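Local atomic coordinates of penicillin-binding protein 1A (PDB entry 5CXW), a protein that builds cross-linked peptidoglycan for the mycobacterial cell wall, polymerising glycan strands from lipid-linked precursors and, through the penicillin-sensitive transpeptidase domain in this structure, linking their peptides. Residues Q296-M308 against V319-V331. Residues are numbered along the deposited sequence; the frame is centred on the assembly and turned at random.
With 35P ((2R,4S)-5,5-dimethyl-2-{(1R)-2-oxo-1-[(phenoxyacetyl)amino]ethyl}-1,3-thiazolidine-4-carboxylic acid), chain C; PEG (di(hydroxyethyl)ether), chain D.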
# COMPACT_ATOMS: atom_id res chain seq x y z
N GLN A 296 -1.27 4.99 15.85
CA GLN A 296 -1.40 5.75 17.07
C GLN A 296 -0.43 6.91 17.12
O GLN A 296 0.76 6.79 16.78
CB GLN A 296 -1.09 4.82 18.27
CG GLN A 296 -1.05 5.47 19.62
CD GLN A 296 -0.88 4.43 20.71
OE1 GLN A 296 -0.24 3.36 20.49
NE2 GLN A 296 -1.38 4.73 21.93
N PHE A 297 -0.92 8.04 17.65
CA PHE A 297 -0.10 9.15 17.95
C PHE A 297 0.51 8.97 19.35
O PHE A 297 -0.21 8.93 20.36
CB PHE A 297 -0.88 10.48 17.88
CG PHE A 297 0.03 11.64 18.11
CD1 PHE A 297 0.84 12.07 17.07
CD2 PHE A 297 0.19 12.18 19.35
CE1 PHE A 297 1.77 13.05 17.26
CE2 PHE A 297 1.12 13.18 19.55
CZ PHE A 297 1.93 13.60 18.51
N GLY A 298 1.82 8.83 19.40
CA GLY A 298 2.51 8.61 20.70
C GLY A 298 1.90 7.48 21.54
O GLY A 298 1.69 6.34 21.09
N ASP A 299 1.62 7.81 22.80
CA ASP A 299 0.95 6.92 23.70
C ASP A 299 -0.40 7.50 24.00
O ASP A 299 -0.97 7.20 25.04
CB ASP A 299 1.79 6.73 24.98
CG ASP A 299 1.94 8.03 25.81
OD1 ASP A 299 1.51 9.16 25.38
OD2 ASP A 299 2.48 7.92 26.95
N THR A 300 -0.94 8.32 23.08
CA THR A 300 -2.22 9.00 23.28
C THR A 300 -3.34 8.13 22.75
O THR A 300 -3.11 7.04 22.23
CB THR A 300 -2.25 10.34 22.57
OG1 THR A 300 -2.41 10.17 21.15
CG2 THR A 300 -0.95 11.16 22.86
N THR A 301 -4.58 8.62 22.87
CA THR A 301 -5.74 7.91 22.30
C THR A 301 -6.04 8.31 20.83
O THR A 301 -6.98 7.83 20.23
CB THR A 301 -6.98 8.27 23.12
OG1 THR A 301 -7.19 9.67 23.02
CG2 THR A 301 -6.75 7.93 24.57
N ALA A 302 -5.21 9.20 20.28
CA ALA A 302 -5.43 9.81 18.98
C ALA A 302 -4.55 9.17 17.87
O ALA A 302 -3.67 8.34 18.16
CB ALA A 302 -5.17 11.30 19.12
N ASN A 303 -4.82 9.57 16.63
CA ASN A 303 -4.28 8.92 15.43
C ASN A 303 -3.16 9.77 14.84
O ASN A 303 -3.16 10.97 15.06
CB ASN A 303 -5.38 8.74 14.37
CG ASN A 303 -6.49 7.83 14.88
OD1 ASN A 303 -6.28 7.03 15.81
ND2 ASN A 303 -7.66 7.95 14.27
N LYS A 304 -2.28 9.17 14.06
CA LYS A 304 -1.17 9.85 13.47
C LYS A 304 -1.13 9.76 11.97
O LYS A 304 -1.00 10.77 11.30
CB LYS A 304 0.16 9.36 14.05
CG LYS A 304 1.38 10.10 13.49
CD LYS A 304 2.63 9.84 14.31
CE LYS A 304 3.14 8.40 14.17
NZ LYS A 304 3.82 8.08 12.84
N ASP A 305 -1.29 8.55 11.44
CA ASP A 305 -1.28 8.29 10.01
C ASP A 305 -2.51 7.46 9.68
O ASP A 305 -2.93 6.61 10.46
CB ASP A 305 -0.09 7.44 9.53
CG ASP A 305 1.24 7.92 10.05
OD1 ASP A 305 1.62 7.53 11.16
OD2 ASP A 305 1.91 8.69 9.30
N ALA A 306 -3.08 7.72 8.53
CA ALA A 306 -4.27 7.02 8.09
C ALA A 306 -4.08 6.55 6.69
O ALA A 306 -3.63 7.31 5.85
CB ALA A 306 -5.46 7.92 8.24
N TRP A 307 -4.40 5.29 6.41
CA TRP A 307 -4.15 4.67 5.15
C TRP A 307 -5.35 3.93 4.54
O TRP A 307 -6.13 3.28 5.26
CB TRP A 307 -3.09 3.57 5.30
CG TRP A 307 -1.70 4.01 5.61
CD1 TRP A 307 -1.20 4.41 6.83
CD2 TRP A 307 -0.63 4.12 4.66
NE1 TRP A 307 0.16 4.74 6.68
CE2 TRP A 307 0.53 4.52 5.38
CE3 TRP A 307 -0.53 3.85 3.28
CZ2 TRP A 307 1.75 4.68 4.77
CZ3 TRP A 307 0.72 4.00 2.65
CH2 TRP A 307 1.85 4.43 3.41
N MET A 308 -5.43 3.91 3.21
CA MET A 308 -6.24 2.94 2.50
C MET A 308 -5.43 2.49 1.31
O MET A 308 -4.99 3.33 0.48
CB MET A 308 -7.57 3.52 2.03
CG MET A 308 -8.45 2.57 1.20
SD MET A 308 -8.74 0.99 2.06
CE MET A 308 -10.54 0.83 2.00
N VAL A 319 -3.04 5.10 -0.54
CA VAL A 319 -3.28 6.46 -0.06
C VAL A 319 -2.91 6.53 1.40
O VAL A 319 -3.36 5.74 2.22
CB VAL A 319 -4.75 6.86 -0.15
CG1 VAL A 319 -4.97 8.28 0.35
CG2 VAL A 319 -5.29 6.69 -1.61
N TRP A 320 -2.15 7.60 1.69
CA TRP A 320 -1.78 8.01 3.05
C TRP A 320 -2.29 9.44 3.27
O TRP A 320 -2.26 10.26 2.37
CB TRP A 320 -0.27 7.96 3.21
CG TRP A 320 0.27 8.68 4.44
CD1 TRP A 320 0.44 8.14 5.69
CD2 TRP A 320 0.73 10.03 4.53
NE1 TRP A 320 0.99 9.07 6.54
CE2 TRP A 320 1.15 10.25 5.86
CE3 TRP A 320 0.83 11.09 3.62
CZ2 TRP A 320 1.72 11.46 6.28
CZ3 TRP A 320 1.36 12.28 4.04
CH2 TRP A 320 1.81 12.47 5.37
N VAL A 321 -2.82 9.66 4.47
CA VAL A 321 -3.08 10.99 4.97
C VAL A 321 -2.37 11.15 6.31
O VAL A 321 -2.38 10.25 7.17
CB VAL A 321 -4.60 11.25 5.11
CG1 VAL A 321 -4.85 12.64 5.71
CG2 VAL A 321 -5.31 11.10 3.78
N GLY A 322 -1.76 12.31 6.53
CA GLY A 322 -1.10 12.62 7.82
C GLY A 322 -0.86 14.11 7.90
O GLY A 322 -1.55 14.89 7.20
N THR A 323 0.10 14.51 8.70
CA THR A 323 0.44 15.91 8.79
C THR A 323 1.87 16.17 8.39
O THR A 323 2.72 15.27 8.41
CB THR A 323 0.20 16.52 10.19
OG1 THR A 323 1.20 16.09 11.14
CG2 THR A 323 -1.21 16.17 10.70
N VAL A 324 2.16 17.44 8.07
CA VAL A 324 3.45 17.73 7.47
C VAL A 324 4.66 17.40 8.37
O VAL A 324 5.67 16.94 7.88
CB VAL A 324 3.53 19.18 6.98
CG1 VAL A 324 3.23 20.15 8.10
CG2 VAL A 324 4.86 19.44 6.31
N LYS A 325 4.57 17.65 9.67
CA LYS A 325 5.66 17.27 10.60
C LYS A 325 5.45 15.96 11.32
O LYS A 325 6.33 15.50 12.01
CB LYS A 325 5.92 18.37 11.64
CG LYS A 325 6.73 19.53 11.11
CD LYS A 325 7.18 20.44 12.25
CE LYS A 325 8.21 21.44 11.77
NZ LYS A 325 8.41 22.56 12.73
N GLY A 326 4.28 15.34 11.18
CA GLY A 326 4.03 14.06 11.73
C GLY A 326 4.07 13.98 13.23
O GLY A 326 4.40 12.92 13.76
N ASP A 327 3.74 15.09 13.87
CA ASP A 327 3.87 15.29 15.33
C ASP A 327 2.59 15.90 15.94
O ASP A 327 2.66 16.63 16.92
CB ASP A 327 5.00 16.31 15.57
CG ASP A 327 4.66 17.69 15.03
OD1 ASP A 327 3.66 17.85 14.28
OD2 ASP A 327 5.40 18.64 15.34
N GLU A 328 1.43 15.67 15.33
CA GLU A 328 0.18 16.19 15.90
C GLU A 328 -0.93 15.17 15.58
O GLU A 328 -0.94 14.61 14.48
CB GLU A 328 -0.13 17.61 15.38
CG GLU A 328 -0.93 17.77 14.08
CD GLU A 328 -1.33 19.22 13.73
OE1 GLU A 328 -0.84 20.17 14.38
OE2 GLU A 328 -2.16 19.45 12.79
N PRO A 329 -1.83 14.89 16.54
CA PRO A 329 -2.96 14.06 16.24
C PRO A 329 -3.68 14.48 14.98
O PRO A 329 -3.88 15.67 14.74
CB PRO A 329 -3.87 14.29 17.44
CG PRO A 329 -2.88 14.46 18.56
CD PRO A 329 -1.83 15.32 17.96
N LEU A 330 -4.16 13.50 14.22
CA LEU A 330 -4.75 13.72 12.95
C LEU A 330 -6.26 13.81 13.08
O LEU A 330 -6.90 12.82 13.45
CB LEU A 330 -4.31 12.60 12.01
CG LEU A 330 -4.70 12.65 10.56
CD1 LEU A 330 -4.03 13.80 9.81
CD2 LEU A 330 -4.41 11.32 9.88
N VAL A 331 -6.83 14.99 12.83
CA VAL A 331 -8.27 15.22 12.99
C VAL A 331 -8.83 16.07 11.88
O VAL A 331 -8.10 16.80 11.20
CB VAL A 331 -8.63 15.91 14.35
CG1 VAL A 331 -8.25 15.03 15.53
CG2 VAL A 331 -7.94 17.32 14.50
C24 35P C . -4.27 2.85 19.57
C23 35P C . -4.32 4.00 20.36
C22 35P C . -4.57 5.22 19.77
C21 35P C . -4.79 5.33 18.41
C20 35P C . -4.76 4.21 17.61
C19 35P C . -4.51 2.94 18.20
O1 35P C . -4.47 1.78 17.48
C2 35P C . -4.95 1.79 16.14
C3 35P C . -5.10 0.37 15.66
O18 35P C . -5.29 -0.53 16.46
N4 35P C . -5.01 0.23 14.34
C5 35P C . -5.19 -1.07 13.71
C6 35P C . -4.49 -1.02 12.41
O17 35P C . -4.17 0.02 11.80
C8 35P C . -6.71 -1.45 13.43
N7 35P C . -6.85 -1.05 12.06
S11 35P C . -7.96 -0.64 14.26
C10 35P C . -8.60 0.28 12.94
C12 35P C . -8.88 1.72 13.37
C15 35P C . -9.90 -0.26 12.40
C9 35P C . -7.47 0.24 11.91
C13 35P C . -7.78 0.48 10.46
O14 35P C . -7.94 -0.56 9.74
O16 35P C . -7.81 1.66 10.07
O2 PEG D . 6.61 7.62 13.83
C3 PEG D . 7.90 7.91 13.30
C4 PEG D . 8.03 7.19 11.99
O4 PEG D . 8.82 6.04 12.22
O HOH W 1 -6.70 11.58 15.96
O HOH W 2 0.97 12.43 10.50
O HOH W 3 5.19 10.48 11.94
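Trp-307 and Trp-320 lie across from each other as a non-hydrogen-bonded pair and form the close-packed, buried part of the contact. Trp-320 CB sits over the six-membered ring of Trp-307, 3.9 Å from its centroid, while the Trp-320 edge, led by CD1, meets the same indole in an offset edge-to-face pair, planes 63° apart. With CG beside its backbone N (chi1 -48°), Asp-305 brings OD2 to Trp-320 NE1 at 2.9 Å; the nearly straight bond (173°) uses the anti lone pair and lies in the indole plane. The syn lone pair of OD1 takes Lys-304 NZ, and Thr-295 OG1 also bonds OD1, illustrating how several partners can share a buried carboxylate. These strands, 303-312 and 315-323, form an antiparallel hairpin in the five-stranded sheet of the transpeptidase domain, and Asn-303 and Ala-302 line the penicillin V pocket. Beyond Gly-322 the chains part, and water bridges Lys-304 O to Thr-323 N. Leu-330 N hydrogen-bonds Asn-303 O at 2.8 Å, but the outer loop is more open to solvent, with Gly-326 and Asp-327 exposed, although Pro-329 CD still rests over the Phe-297 ring, 3.9 Å from its centre; the bent Lys-304 chain reaches a second water shared with Gly-326 O.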